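PDB 6JV4: VMB-1 from Vibrio alginolyticus, which probably catalyses the zinc-dependent hydrolysis of beta-lactams to substituted beta-amino acids, as a subclass B1 metallo-beta-lactamase of the bacterial periplasm. Local coordinates for residues 80-85 / 142-147; 18-23 / 42-47. One frame throughout, in Å; residues are numbered along the deposited sequence.

Contact 1 (80-85 / 142-147) joins two loops at the active site, where three histidines hold a zinc ion; the second zinc, bound by D86, C163 and H205, lies about 4 Å from the side chain of H144. Contact 2 (18-23 / 42-47) pairs the two strands of a beta hairpin, 21-30 and 36-45, away from the metal site. The centres of the two contacts are about 24 Å apart, on opposite sides of the chain's centre, and their nearest atoms stay about 10 Å from each other. A single seven-stranded sheet links them: it contains both hairpin strands as well as strand 74-79, which leads into loop 80-85.

Contact 1 (80-85 / 142-147); sequences VTHFHE and AGHTED. With ZN (zinc ion), chain E.
H82 and H144 reach the same zinc ion from different torsions: H82 CG sits between its own backbone N and carbonyl carbon (chi1 73°), whereas H144 CG swings opposite the backbone N (chi1 169°). With H84 they make the three-histidine site of the metallo-beta-lactamase fold, H82 and H84 coming from the HxHxD motif that D86 completes. H82 NE2 binds zinc at 2.1 Å, H84 ND1 and H144 NE2 at 2.0 Å each, so H84 uses the other ring nitrogen; two further ligand atoms lie outside the segments. The ring of H144 turns an edge toward the face of H82 in an offset edge-to-face pair, planes at 89°. H84 NE2, on the far side of its ring from the zinc, hydrogen-bonds D178, a second-shell carboxylate that, with the zinc bond on ND1, helps fix the ring's rotation. T145 packs against H82 and H84: its methyl CG2 lies over one face of H84, 3.4 Å from H84 CE1, and also touches H82 and F83. The hydroxyl of T145 turns to its own loop, where OG1 donates to D147 OD1 at 2.7 Å from above the carboxylate plane. D147 OD2 also takes a hydrogen bond from T107, so both carboxylate oxygens are engaged in this buried setting. At the rim of the F83 ring, D147 OD1 lies in plane, 3.4 Å from F83 CD1.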
# COMPACT_ATOMS: atom_id res chain seq x y z
N VAL A 80 4.61 -0.19 -5.44
CA VAL A 80 4.92 -0.25 -3.99
C VAL A 80 4.64 1.13 -3.40
O VAL A 80 4.97 2.14 -4.05
CB VAL A 80 6.36 -0.73 -3.71
CG1 VAL A 80 6.59 -2.09 -4.35
CG2 VAL A 80 7.41 0.25 -4.12
N THR A 81 3.99 1.17 -2.25
CA THR A 81 3.41 2.43 -1.75
C THR A 81 4.34 3.13 -0.78
O THR A 81 4.03 4.30 -0.45
CB THR A 81 1.98 2.24 -1.25
OG1 THR A 81 1.94 1.31 -0.18
CG2 THR A 81 1.09 1.82 -2.41
N HIS A 82 5.37 2.45 -0.27
CA HIS A 82 6.47 3.15 0.42
C HIS A 82 7.68 2.24 0.54
O HIS A 82 7.59 1.11 0.09
CB HIS A 82 6.08 3.77 1.75
CG HIS A 82 5.85 2.86 2.89
ND1 HIS A 82 4.74 2.06 2.96
CD2 HIS A 82 6.52 2.70 4.06
CE1 HIS A 82 4.73 1.43 4.13
NE2 HIS A 82 5.85 1.77 4.80
N PHE A 83 8.80 2.79 0.99
CA PHE A 83 10.10 2.08 0.86
C PHE A 83 10.26 0.98 1.92
O PHE A 83 11.20 0.17 1.75
CB PHE A 83 11.27 3.06 0.91
CG PHE A 83 11.65 3.55 2.27
CD1 PHE A 83 10.92 4.55 2.89
CD2 PHE A 83 12.77 3.03 2.94
CE1 PHE A 83 11.29 5.05 4.13
CE2 PHE A 83 13.11 3.53 4.19
CZ PHE A 83 12.42 4.56 4.75
N HIS A 84 9.43 0.94 2.97
CA HIS A 84 9.56 -0.10 4.03
C HIS A 84 9.29 -1.50 3.44
O HIS A 84 8.55 -1.65 2.45
CB HIS A 84 8.67 0.20 5.23
CG HIS A 84 9.07 1.37 6.05
ND1 HIS A 84 8.18 1.99 6.90
CD2 HIS A 84 10.23 2.05 6.17
CE1 HIS A 84 8.78 2.98 7.53
NE2 HIS A 84 10.06 3.03 7.10
N GLU A 85 9.74 -2.55 4.14
CA GLU A 85 9.66 -3.96 3.70
C GLU A 85 8.21 -4.47 3.63
O GLU A 85 7.95 -5.32 2.80
CB GLU A 85 10.45 -4.85 4.67
CG GLU A 85 10.54 -6.29 4.25
CD GLU A 85 10.96 -7.23 5.38
OE1 GLU A 85 11.41 -6.73 6.44
OE2 GLU A 85 10.84 -8.44 5.18
N ALA A 142 4.32 14.02 2.82
CA ALA A 142 4.86 13.12 3.86
C ALA A 142 3.82 12.77 4.92
O ALA A 142 2.92 13.61 5.24
CB ALA A 142 6.07 13.80 4.44
N GLY A 143 3.96 11.59 5.52
CA GLY A 143 3.18 11.21 6.70
C GLY A 143 3.89 10.10 7.43
O GLY A 143 4.86 10.36 8.16
N HIS A 144 3.44 8.89 7.22
CA HIS A 144 4.11 7.69 7.77
C HIS A 144 5.58 7.67 7.34
O HIS A 144 6.47 7.30 8.16
CB HIS A 144 3.36 6.46 7.32
CG HIS A 144 4.09 5.20 7.61
ND1 HIS A 144 4.25 4.74 8.90
CD2 HIS A 144 4.76 4.35 6.81
CE1 HIS A 144 4.92 3.60 8.84
NE2 HIS A 144 5.23 3.33 7.60
N THR A 145 5.84 8.01 6.08
CA THR A 145 7.18 8.19 5.54
C THR A 145 7.14 9.41 4.61
O THR A 145 6.06 9.90 4.26
CB THR A 145 7.71 6.95 4.80
OG1 THR A 145 6.75 6.68 3.78
CG2 THR A 145 7.90 5.74 5.68
N GLU A 146 8.31 9.83 4.20
CA GLU A 146 8.46 10.96 3.26
C GLU A 146 7.76 10.60 1.94
O GLU A 146 7.24 11.53 1.28
CB GLU A 146 9.97 11.14 3.05
CG GLU A 146 10.34 12.14 2.02
CD GLU A 146 11.86 12.22 1.74
OE1 GLU A 146 12.67 11.53 2.43
OE2 GLU A 146 12.22 13.04 0.90
N ASP A 147 7.88 9.32 1.53
CA ASP A 147 7.56 8.86 0.16
C ASP A 147 6.16 8.27 0.01
O ASP A 147 5.79 7.95 -1.13
CB ASP A 147 8.59 7.84 -0.32
CG ASP A 147 8.60 6.58 0.53
OD1 ASP A 147 8.50 6.72 1.75
OD2 ASP A 147 8.72 5.50 -0.05
ZN ZN E . 6.21 1.69 6.89

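Contact 2 (18-23 / 42-47); sequences SDNVYQ and VVINGT
Y22 and V42 form a hydrogen-bonded antiparallel pair in the hairpin of strands 21-30 and 36-45, near the edge of the larger sheet in the alpha-beta/beta-alpha sandwich of the metallo-beta-lactamase superfamily. Two backbone bonds join them, Y22 N to V42 O at 2.9 Å, nearly straight (N-H...O angle 172°), and V42 N to Y22 O at 2.8 Å. The next pair, V21 with V43, is non-hydrogen-bonded; here the CA of V21 lies 3.4 Å from V42 O in a CA-H...O contact. A third bond, I44 N to N20 O at 2.8 Å, ties the strand to the type I turn S18-V21.

The tight part is apolar. I44 CG1 stands opposite the carbonyl carbon (chi1 -60°), and the extended chain carries I44 CD1 obliquely to the Y22 ring, 3.8 Å from Y22 CE2. Beside them V42 packs on L64 and I68 of helix 58-70, while the Y22 ring meets W67 of the same helix edge-to-face. On the other face of the sheet V21 and V43 both rest on L153 of strand 150-153, in the second sheet.

At the turn the side chains of D19 and N20 are more open, though the N20 backbone stays bonded. D19 pairs with K16 in a salt bridge; one water donates to N20 OD1 at 2.9 Å and accepts from G46 N at 3.0 Å. Direct backbone bonds, within a sheet packed on both faces by apolar side chains, thus define the register as far as N20 and I44; beyond, a single water bridges the N20 side chain to the G46 backbone.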
# COMPACT_ATOMS: atom_id res chain seq x y z
N SER A 18 -14.09 -7.11 -4.44
CA SER A 18 -15.01 -6.99 -5.60
C SER A 18 -14.55 -7.97 -6.65
O SER A 18 -13.52 -8.61 -6.45
CB SER A 18 -15.05 -5.56 -6.10
OG SER A 18 -13.82 -5.23 -6.77
N ASP A 19 -15.28 -8.13 -7.76
CA ASP A 19 -14.88 -9.09 -8.82
C ASP A 19 -13.47 -8.83 -9.30
O ASP A 19 -12.81 -9.78 -9.71
CB ASP A 19 -15.82 -8.98 -10.03
CG ASP A 19 -17.14 -9.67 -9.76
OD1 ASP A 19 -17.18 -10.57 -8.89
OD2 ASP A 19 -18.12 -9.26 -10.38
N ASN A 20 -13.02 -7.58 -9.27
CA ASN A 20 -11.71 -7.22 -9.87
C ASN A 20 -10.67 -6.90 -8.77
O ASN A 20 -9.58 -6.51 -9.15
CB ASN A 20 -11.88 -6.06 -10.84
CG ASN A 20 -12.75 -6.46 -12.01
OD1 ASN A 20 -12.49 -7.48 -12.63
ND2 ASN A 20 -13.79 -5.70 -12.28
N VAL A 21 -11.04 -6.92 -7.49
CA VAL A 21 -10.13 -6.42 -6.42
C VAL A 21 -10.08 -7.46 -5.30
O VAL A 21 -11.13 -7.68 -4.65
CB VAL A 21 -10.57 -5.03 -5.91
CG1 VAL A 21 -9.58 -4.46 -4.89
CG2 VAL A 21 -10.69 -4.02 -7.05
N TYR A 22 -8.88 -7.94 -4.98
CA TYR A 22 -8.64 -8.83 -3.84
C TYR A 22 -7.69 -8.13 -2.88
O TYR A 22 -6.83 -7.35 -3.33
CB TYR A 22 -8.06 -10.15 -4.30
CG TYR A 22 -9.10 -11.00 -5.00
CD1 TYR A 22 -9.71 -12.07 -4.35
CD2 TYR A 22 -9.44 -10.73 -6.31
CE1 TYR A 22 -10.65 -12.86 -5.00
CE2 TYR A 22 -10.37 -11.53 -6.98
CZ TYR A 22 -10.98 -12.57 -6.32
OH TYR A 22 -11.89 -13.33 -7.00
N GLN A 23 -7.93 -8.36 -1.61
CA GLN A 23 -7.04 -7.95 -0.54
C GLN A 23 -6.08 -9.10 -0.25
O GLN A 23 -6.54 -10.16 0.18
CB GLN A 23 -7.88 -7.57 0.66
CG GLN A 23 -7.10 -7.09 1.89
CD GLN A 23 -8.05 -6.87 3.05
OE1 GLN A 23 -9.23 -7.17 2.97
NE2 GLN A 23 -7.58 -6.34 4.15
N VAL A 42 -4.66 -6.98 -4.99
CA VAL A 42 -4.49 -7.49 -6.37
C VAL A 42 -5.63 -6.91 -7.19
O VAL A 42 -6.79 -7.04 -6.74
CB VAL A 42 -4.48 -9.01 -6.45
CG1 VAL A 42 -4.44 -9.46 -7.88
CG2 VAL A 42 -3.34 -9.63 -5.67
N VAL A 43 -5.29 -6.21 -8.24
CA VAL A 43 -6.28 -5.57 -9.14
C VAL A 43 -6.24 -6.32 -10.46
O VAL A 43 -5.14 -6.45 -11.08
CB VAL A 43 -6.07 -4.06 -9.28
CG1 VAL A 43 -7.11 -3.42 -10.20
CG2 VAL A 43 -6.09 -3.40 -7.92
N ILE A 44 -7.42 -6.73 -10.90
CA ILE A 44 -7.58 -7.55 -12.14
C ILE A 44 -8.20 -6.64 -13.20
O ILE A 44 -9.24 -6.00 -12.90
CB ILE A 44 -8.44 -8.79 -11.89
CG1 ILE A 44 -7.82 -9.69 -10.83
CG2 ILE A 44 -8.71 -9.56 -13.19
CD1 ILE A 44 -8.78 -10.68 -10.27
N ASN A 45 -7.57 -6.61 -14.37
CA ASN A 45 -7.96 -5.83 -15.56
C ASN A 45 -7.92 -6.78 -16.77
O ASN A 45 -6.84 -7.01 -17.32
CB ASN A 45 -7.06 -4.60 -15.74
CG ASN A 45 -7.48 -3.69 -16.87
OD1 ASN A 45 -8.67 -3.50 -17.04
ND2 ASN A 45 -6.55 -3.12 -17.62
N GLY A 46 -9.09 -7.33 -17.12
CA GLY A 46 -9.24 -8.38 -18.15
C GLY A 46 -8.48 -9.61 -17.72
O GLY A 46 -8.88 -10.19 -16.68
N THR A 47 -7.43 -9.98 -18.44
CA THR A 47 -6.61 -11.17 -18.09
C THR A 47 -5.32 -10.74 -17.40
O THR A 47 -4.48 -11.62 -17.21
CB THR A 47 -6.31 -12.07 -19.29
OG1 THR A 47 -5.62 -11.27 -20.25
CG2 THR A 47 -7.57 -12.67 -19.85
O HOH W 1 -11.35 -6.91 -15.26